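Local structure of gamma-glutamyltranspeptidase (Klebsiella pneumoniae subsp. pneumoniae, 5HFT) at residues Ala158-Glu163 and Leu211-Arg216. The protein catalyses the conversion of oxamate to oxalate in the uric acid degradation pathway. Numbering follows the deposited sequence.
Sequences AIGYAE and LAGTLR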
loop_
_atom_site.group_PDB
_atom_site.type_symbol
_atom_site.label_atom_id
_atom_site.label_comp_id
_atom_site.label_asym_id
_atom_site.label_seq_id
_atom_site.Cartn_x
_atom_site.Cartn_y
_atom_site.Cartn_z
ATOM N N ALA A 158 -2.623 -1.768 -17.800
ATOM C CA ALA A 158 -2.709 -0.404 -17.276
ATOM C C ALA A 158 -2.853 0.620 -18.394
ATOM O O ALA A 158 -3.652 1.561 -18.286
ATOM C CB ALA A 158 -1.465 -0.067 -16.446
ATOM N N ILE A 159 -2.074 0.459 -19.463
ATOM C CA ILE A 159 -2.147 1.366 -20.601
ATOM C C ILE A 159 -3.547 1.366 -21.209
ATOM O O ILE A 159 -4.187 2.417 -21.341
ATOM C CB ILE A 159 -1.077 0.982 -21.634
ATOM C CG1 ILE A 159 0.298 1.437 -21.139
ATOM C CG2 ILE A 159 -1.435 1.550 -23.003
ATOM C CD1 ILE A 159 1.435 0.869 -21.907
ATOM N N GLY A 160 -4.046 0.183 -21.573
ATOM C CA GLY A 160 -5.326 0.074 -22.256
ATOM C C GLY A 160 -6.512 0.558 -21.445
ATOM O O GLY A 160 -7.482 1.066 -22.011
ATOM N N TYR A 161 -6.474 0.389 -20.123
ATOM C CA TYR A 161 -7.560 0.904 -19.298
ATOM C C TYR A 161 -7.528 2.426 -19.224
ATOM O O TYR A 161 -8.549 3.039 -18.896
ATOM C CB TYR A 161 -7.498 0.326 -17.877
ATOM C CG TYR A 161 -7.895 -1.131 -17.753
ATOM C CD1 TYR A 161 -9.120 -1.586 -18.226
ATOM C CD2 TYR A 161 -7.041 -2.048 -17.159
ATOM C CE1 TYR A 161 -9.484 -2.922 -18.115
ATOM C CE2 TYR A 161 -7.382 -3.369 -17.030
ATOM C CZ TYR A 161 -8.604 -3.812 -17.513
ATOM O OH TYR A 161 -8.933 -5.147 -17.393
ATOM N N ALA A 162 -6.369 3.038 -19.495
ATOM C CA ALA A 162 -6.243 4.491 -19.520
ATOM C C ALA A 162 -6.788 5.080 -20.820
ATOM O O ALA A 162 -7.584 6.025 -20.784
ATOM C CB ALA A 162 -4.778 4.893 -19.301
ATOM N N GLU A 163 -6.356 4.539 -21.969
ATOM C CA GLU A 163 -6.822 5.015 -23.273
ATOM C C GLU A 163 -8.294 4.700 -23.496
ATOM O O GLU A 163 -9.039 5.496 -24.077
ATOM C CB GLU A 163 -6.030 4.351 -24.400
ATOM C CG GLU A 163 -4.605 4.784 -24.562
ATOM C CD GLU A 163 -4.447 6.034 -25.413
ATOM O OE1 GLU A 163 -4.909 7.128 -25.000
ATOM O OE2 GLU A 163 -3.843 5.919 -26.502
ATOM N N LEU A 211 -2.485 9.894 -18.858
ATOM C CA LEU A 211 -1.805 8.829 -18.120
ATOM C C LEU A 211 -1.327 7.723 -19.043
ATOM O O LEU A 211 -0.294 7.106 -18.778
ATOM C CB LEU A 211 -2.716 8.245 -17.048
ATOM C CG LEU A 211 -1.957 7.336 -16.059
ATOM C CD1 LEU A 211 -0.788 8.070 -15.372
ATOM C CD2 LEU A 211 -2.869 6.716 -15.004
ATOM N N ALA A 212 -2.026 7.498 -20.155
ATOM C CA ALA A 212 -1.614 6.454 -21.085
ATOM C C ALA A 212 -0.305 6.800 -21.792
ATOM O O ALA A 212 0.536 5.918 -22.005
ATOM C CB ALA A 212 -2.720 6.180 -22.086
ATOM N N GLY A 213 -0.132 8.054 -22.221
ATOM C CA GLY A 213 1.159 8.459 -22.758
ATOM C C GLY A 213 2.283 8.287 -21.749
ATOM O O GLY A 213 3.399 7.895 -22.100
ATOM N N THR A 214 2.007 8.591 -20.481
ATOM C CA THR A 214 2.999 8.344 -19.443
ATOM C C THR A 214 3.331 6.858 -19.345
ATOM O O THR A 214 4.504 6.466 -19.390
ATOM C CB THR A 214 2.489 8.870 -18.106
ATOM O OG1 THR A 214 2.226 10.276 -18.221
ATOM C CG2 THR A 214 3.516 8.617 -17.013
ATOM N N LEU A 215 2.304 6.012 -19.217
ATOM C CA LEU A 215 2.544 4.579 -19.115
ATOM C C LEU A 215 3.184 4.032 -20.385
ATOM O O LEU A 215 3.999 3.110 -20.322
ATOM C CB LEU A 215 1.239 3.852 -18.795
ATOM C CG LEU A 215 0.692 4.029 -17.375
ATOM C CD1 LEU A 215 -0.752 3.553 -17.268
ATOM C CD2 LEU A 215 1.547 3.294 -16.365
ATOM N N ARG A 216 2.829 4.576 -21.547
ATOM C CA ARG A 216 3.491 4.144 -22.776
ATOM C C ARG A 216 4.957 4.554 -22.805
ATOM O O ARG A 216 5.781 3.830 -23.379
ATOM C CB ARG A 216 2.760 4.677 -24.004
ATOM C CG ARG A 216 1.569 3.840 -24.382
ATOM C CD ARG A 216 1.128 4.149 -25.781
ATOM N NE ARG A 216 0.409 5.406 -25.773
ATOM C CZ ARG A 216 -0.911 5.500 -25.853
ATOM N NH1 ARG A 216 -1.640 4.389 -25.961
ATOM N NH2 ARG A 216 -1.486 6.702 -25.819
#
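Glu-163 and Arg-216 join the two helices at the more exposed side of the contact by a salt bridge in which a single carboxylate oxygen takes both terminal nitrogens: OE2 of Glu-163 accepts from NH1 of Arg-216 at 2.7 Å and, more weakly, from NH2 of Arg-216 at 2.6 Å. Both bonds are bent. The oxygen sits close to the guanidinium plane, but NH1 reaches it from above the carboxylate plane, the two planes being turned 67° apart. With CG anti to the carbonyl carbon (chi1 -71°), CG of Glu-163 lies 3.4 Å from CB of Ala-212; the bend at the next bond turns the carboxylate to the arginine. The carbonyl O of Ala-212, already the acceptor for the backbone N of Arg-216, lies over one guanidinium face, toward its rim. Helices 156-164 and 209-221 pack as a nearly antiparallel pair; the axes of segments 158-163 and 211-216 come within 8.5 Å at 159°, and CB of Ala-162 meets CB of Ala-212 at 3.7 Å. Ile-159 O, facing Ala-212 CB, is satisfied within its own helix by the N-H groups of Ala-162 and Glu-163. CG1 of Ile-159 lies 3.5 Å from CB of Leu-215, the side chains alongside, head to tail; CD1 of Leu-215 rests against Ala-158. Arg-216 O bonds Ser-220 OG, Ala-162 pairs with the Gln-208 backbone, and Thr-214 OG1 bonds the backbone of a neighbouring chain. Helix 56-70 packs against both partners.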